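Local structure of Alpha/beta hydrolase (Legionella pneumophila subsp. pneumophila str. Philadelphia 1, 4EZI) at residues G215-A218 with T219-A223; F366-F369 with E370-A374. The protein is a putative alpha/beta hydrolase of uncertain substrate, perhaps a triacylglycerol lipase. All coordinates share one frame; numbering follows the deposited sequence. Where two conformers were deposited one is given.

Contact 1: G215-A218 with T219-A223; sequences GPRA and TAYLA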
loop_
_atom_site.group_PDB
_atom_site.type_symbol
_atom_site.label_atom_id
_atom_site.label_comp_id
_atom_site.label_asym_id
_atom_site.label_seq_id
_atom_site.Cartn_x
_atom_site.Cartn_y
_atom_site.Cartn_z
ATOM N N GLY A 215 15.772 -7.385 8.774
ATOM C CA GLY A 215 15.676 -8.344 7.673
ATOM C C GLY A 215 16.444 -7.819 6.461
ATOM O O GLY A 215 17.177 -6.813 6.529
ATOM N N PRO A 216 16.286 -8.484 5.311
ATOM C CA PRO A 216 17.114 -8.205 4.142
ATOM C C PRO A 216 16.906 -6.825 3.503
ATOM O O PRO A 216 17.736 -6.415 2.697
ATOM C CB PRO A 216 16.718 -9.310 3.157
ATOM C CG PRO A 216 16.150 -10.415 4.014
ATOM C CD PRO A 216 15.493 -9.728 5.154
ATOM N N ARG A 217 15.807 -6.144 3.823
ATOM C CA ARG A 217 15.455 -4.854 3.219
ATOM C C ARG A 217 15.392 -3.722 4.235
ATOM O O ARG A 217 15.046 -2.601 3.890
ATOM C CB ARG A 217 14.108 -5.019 2.504
ATOM C CG ARG A 217 14.209 -5.893 1.222
ATOM C CD ARG A 217 12.901 -6.553 0.863
ATOM N NE ARG A 217 12.512 -7.591 1.802
ATOM C CZ ARG A 217 12.885 -8.852 1.722
ATOM N NH1 ARG A 217 13.614 -9.290 0.714
ATOM N NH2 ARG A 217 12.492 -9.690 2.677
ATOM N N ALA A 218 15.709 -4.016 5.494
ATOM C CA ALA A 218 15.504 -3.058 6.591
ATOM C C ALA A 218 16.238 -1.756 6.397
ATOM O O ALA A 218 15.663 -0.689 6.554
ATOM C CB ALA A 218 15.941 -3.694 7.913
ATOM N N THR A 219 17.517 -1.825 6.031
ATOM C CA THR A 219 18.272 -0.599 5.868
ATOM C C THR A 219 17.659 0.274 4.772
ATOM O O THR A 219 17.557 1.494 4.916
ATOM C CB THR A 219 19.736 -0.894 5.551
ATOM O OG1 THR A 219 20.230 -1.744 6.588
ATOM C CG2 THR A 219 20.563 0.396 5.500
ATOM N N ALA A 220 17.287 -0.345 3.651
ATOM C CA ALA A 220 16.651 0.392 2.557
ATOM C C ALA A 220 15.356 1.049 3.014
ATOM O O ALA A 220 15.090 2.203 2.680
ATOM C CB ALA A 220 16.429 -0.507 1.351
ATOM N N TYR A 221 14.505 0.325 3.744
ATOM C CA TYR A 221 13.270 0.909 4.227
ATOM C C TYR A 221 13.555 2.140 5.103
ATOM O O TYR A 221 12.875 3.163 5.019
ATOM C CB TYR A 221 12.472 -0.094 5.053
ATOM C CG TYR A 221 11.950 -1.334 4.372
ATOM C CD1 TYR A 221 11.487 -1.311 3.071
ATOM C CD2 TYR A 221 11.853 -2.513 5.067
ATOM C CE1 TYR A 221 10.920 -2.445 2.484
ATOM C CE2 TYR A 221 11.299 -3.653 4.499
ATOM C CZ TYR A 221 10.848 -3.609 3.185
ATOM O OH TYR A 221 10.284 -4.724 2.615
ATOM N N LEU A 222 14.493 2.006 6.033
ATOM C CA LEU A 222 14.772 3.093 6.973
ATOM C C LEU A 222 15.407 4.278 6.279
ATOM O O LEU A 222 15.103 5.426 6.608
ATOM C CB LEU A 222 15.648 2.604 8.136
ATOM C CG LEU A 222 14.924 1.632 9.070
ATOM C CD1 LEU A 222 15.932 0.989 10.016
ATOM C CD2 LEU A 222 13.800 2.288 9.851
ATOM N N ALA A 223 16.304 4.006 5.341
ATOM C CA ALA A 223 16.906 5.085 4.551
ATOM C C ALA A 223 15.800 5.877 3.811
ATOM O O ALA A 223 15.746 7.110 3.869
ATOM C CB ALA A 223 17.894 4.491 3.562
HETATM O O HOH W 1 18.862 -4.556 5.980
HETATM O O HOH W 2 18.464 -3.232 3.338
#

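Contact 2: F366-F369 with E370-A374; sequences FKQF and ERQEA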
loop_
_atom_site.group_PDB
_atom_site.type_symbol
_atom_site.label_atom_id
_atom_site.label_comp_id
_atom_site.label_asym_id
_atom_site.label_seq_id
_atom_site.Cartn_x
_atom_site.Cartn_y
_atom_site.Cartn_z
ATOM N N PHE A 366 -12.885 -10.914 0.612
ATOM C CA PHE A 366 -13.787 -10.054 -0.128
ATOM C C PHE A 366 -14.957 -10.829 -0.715
ATOM O O PHE A 366 -16.109 -10.377 -0.666
ATOM C CB PHE A 366 -13.038 -9.290 -1.220
ATOM C CG PHE A 366 -12.006 -8.332 -0.675
ATOM C CD1 PHE A 366 -12.061 -7.885 0.649
ATOM C CD2 PHE A 366 -10.954 -7.913 -1.473
ATOM C CE1 PHE A 366 -11.126 -7.017 1.133
ATOM C CE2 PHE A 366 -10.001 -7.020 -0.980
ATOM C CZ PHE A 366 -10.085 -6.574 0.322
ATOM N N LYS A 367 -14.694 -12.025 -1.200
ATOM C CA LYS A 367 -15.772 -12.865 -1.727
ATOM C C LYS A 367 -16.811 -13.196 -0.646
ATOM O O LYS A 367 -18.019 -13.219 -0.922
ATOM C CB LYS A 367 -15.204 -14.130 -2.349
ATOM C CG LYS A 367 -14.511 -13.901 -3.695
ATOM C CD LYS A 367 -15.541 -13.713 -4.807
ATOM C CE LYS A 367 -14.933 -13.081 -6.039
ATOM N NZ LYS A 367 -15.999 -12.736 -7.035
ATOM N N GLN A 368 -16.351 -13.419 0.588
ATOM C CA GLN A 368 -17.244 -13.686 1.701
ATOM C C GLN A 368 -18.223 -12.542 1.883
ATOM O O GLN A 368 -19.412 -12.774 2.094
ATOM C CB GLN A 368 -16.448 -13.924 2.980
ATOM C CG GLN A 368 -17.309 -14.205 4.194
ATOM C CD GLN A 368 -16.504 -14.469 5.451
ATOM O OE1 GLN A 368 -15.331 -14.850 5.393
ATOM N NE2 GLN A 368 -17.149 -14.277 6.600
ATOM N N PHE A 369 -17.739 -11.312 1.798
ATOM C CA PHE A 369 -18.576 -10.147 1.988
ATOM C C PHE A 369 -19.302 -9.694 0.734
ATOM O O PHE A 369 -20.321 -9.007 0.834
ATOM C CB PHE A 369 -17.821 -9.056 2.767
ATOM C CG PHE A 369 -17.574 -9.488 4.162
ATOM C CD1 PHE A 369 -18.635 -9.502 5.058
ATOM C CD2 PHE A 369 -16.362 -10.059 4.549
ATOM C CE1 PHE A 369 -18.473 -10.018 6.316
ATOM C CE2 PHE A 369 -16.195 -10.560 5.826
ATOM C CZ PHE A 369 -17.262 -10.534 6.704
ATOM N N GLU A 370 -18.837 -10.128 -0.428
ATOM C CA GLU A 370 -19.573 -9.925 -1.674
ATOM C C GLU A 370 -20.916 -10.656 -1.637
ATOM O O GLU A 370 -21.918 -10.132 -2.111
ATOM C CB GLU A 370 -18.734 -10.455 -2.844
ATOM C CG GLU A 370 -19.401 -10.276 -4.208
ATOM C CD GLU A 370 -18.475 -10.626 -5.401
ATOM O OE1 GLU A 370 -17.380 -11.173 -5.198
ATOM O OE2 GLU A 370 -18.852 -10.333 -6.543
ATOM N N ARG A 371 -20.903 -11.871 -1.099
ATOM C CA ARG A 371 -22.052 -12.810 -1.185
ATOM C C ARG A 371 -22.973 -12.779 0.031
ATOM O O ARG A 371 -23.724 -13.730 0.302
ATOM C CB ARG A 371 -21.561 -14.249 -1.482
ATOM C CG ARG A 371 -20.838 -14.922 -0.337
ATOM C CD ARG A 371 -20.281 -16.241 -0.729
ATOM N NE ARG A 371 -19.630 -16.880 0.409
ATOM C CZ ARG A 371 -18.313 -17.073 0.556
ATOM N NH1 ARG A 371 -17.424 -16.718 -0.377
ATOM N NH2 ARG A 371 -17.865 -17.650 1.666
ATOM N N GLN A 372 -22.976 -11.653 0.725
ATOM C CA GLN A 372 -23.992 -11.384 1.732
ATOM C C GLN A 372 -24.287 -9.898 1.680
ATOM O O GLN A 372 -23.539 -9.108 1.078
ATOM C CB GLN A 372 -23.554 -11.858 3.130
ATOM C CG GLN A 372 -22.298 -11.191 3.657
ATOM C CD GLN A 372 -21.896 -11.674 5.064
ATOM O OE1 GLN A 372 -21.248 -12.722 5.228
ATOM N NE2 GLN A 372 -22.212 -10.869 6.070
ATOM N N GLU A 373 -25.390 -9.507 2.303
ATOM C CA GLU A 373 -25.778 -8.114 2.275
ATOM C C GLU A 373 -25.688 -7.576 0.819
ATOM O O GLU A 373 -25.223 -6.462 0.618
ATOM C CB GLU A 373 -24.877 -7.348 3.294
ATOM C CG GLU A 373 -24.870 -5.795 3.286
ATOM C CD GLU A 373 -24.247 -5.145 4.527
ATOM O OE1 GLU A 373 -24.143 -5.810 5.584
ATOM O OE2 GLU A 373 -23.889 -3.944 4.448
ATOM N N ALA A 374 -26.085 -8.373 -0.193
ATOM C CA ALA A 374 -25.915 -7.976 -1.603
ATOM C C ALA A 374 -27.287 -7.673 -2.243
ATOM O O ALA A 374 -28.220 -8.515 -2.210
ATOM C CB ALA A 374 -25.135 -9.067 -2.414
HETATM O O HOH W 3 -20.813 -14.649 3.541
#

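Contact 1: G215-A218 with T219-A223
Arg217 and Tyr221 run along together in one direction, the methylene CB of the arginine resting over the face of the tyrosine ring as a CH-pi contact, 3.9 Å from the ring centroid and 25° off its normal. Farther out, Arg217 CD comes within 3.6 Å of Tyr221 OH, and the hydroxyl oxygen borders the guanidinium close to the level of its plane, while the two flat groups are turned 58° apart. Arg217 O also lies on a face of the ring, displaced toward the rim. The tyrosine reaches this place because its CG stands anti to its own carbonyl carbon (chi1 -64°), which sends the ring back toward the preceding turn.

Main-chain bonds fix the spacing: Tyr221 N donates to Arg217 O at 3.0 Å and Leu222 N to Ala218 O at 3.0 Å. They are the opening bonds of helix 218-233, which follows a type I beta turn from Gly215 to Ala218. Proline suits the second position of that turn, since its ring already holds phi near the value required. Two waters serve the N-H groups of Thr219 and Ala220 in the first helical turn. Water 1 donates to Gly215 O and accepts from Thr219 N at 3.0 Å; water 2 accepts from Ala220 N at 3.1 Å and donates weakly to Pro216 O.

Beyond this shell, Asp320 OD2 receives both a salt bridge from Arg217 NE and a hydrogen bond with Tyr221 OH, so one carboxylate oxygen holds both long side chains at their polar ends. Thr219 OG1 is hydrogen-bonded to Pro269 O, and the small Ala218 and branched Leu222 pack against Val210 of helix 203-212.

Contact 2: F366-F369 with E370-A374
The guanidinium of Arg371 lies flat over the backbone of Gln368, with Gln368 CA 3.6 Å above its plane and over its centre; Gln368 N is on a face too, and Lys367 C approaches obliquely. Arg371 CG is wedged between its own backbone N and carbonyl carbon (chi1 71°), which turns the extended chain back along the helix it has just left. The amide of Gln372 runs alongside the Phe369 ring, tilted 49° to it, NE2 coming 3.8 Å from Phe369 CE1 in an oblique approach, and Gln368 CG stands over one ring face toward its rim.

Here helix 355-370 ends. Glu370 N still donates to Phe366 O at 2.7 Å and Arg371 N to Lys367 O at 3.2 Å, but Arg371 is the first residue to leave helical backbone angles. Gln368 O is then met by water 3, which donates to it at 2.8 Å and also to Gln372 OE1; a glutamine, polar yet long, suits such a bridge. Two aromatic residues suit the inner side, where Phe366 and Phe369 both pack on strand 193-197.

One turn apart, Lys367 and Glu370 form a salt bridge, NZ to OE1 at 2.8 Å, with the lysine on the syn side of the carboxylate and 20° out of its plane. Tyr111 OH is hydrogen-bonded to Glu370 OE1 as well, and Lys367 NZ donates to Ala109 O. With two partners on OE1 and the positive ammonium so close, the carboxylate is probably stabilised in its ionised form.

In the fold
Contact 1 and contact 2 both sit at helix ends, the first where helix 218-233 begins and the second where helix 355-370 stops. They lie on opposite sides of the chain's centre, about 38 Å apart between centres and about 21 Å between nearest atoms, without touching. Their relation to the probable Ser169-His351-Asp318 triad differs. Tyr221 of contact 1 touches residues of this triad and of the likely nucleophile elbow, so this contact probably borders the active site. Separately, the side chain of Leu222 lies about 4 Å from a bound di(hydroxyethyl)ether. In contact 2, Phe366 merely comes near the elbow; Phe366 and Phe369 seat the end of helix 355-370 on strand 193-197, and Phe366 also on strand 162-168.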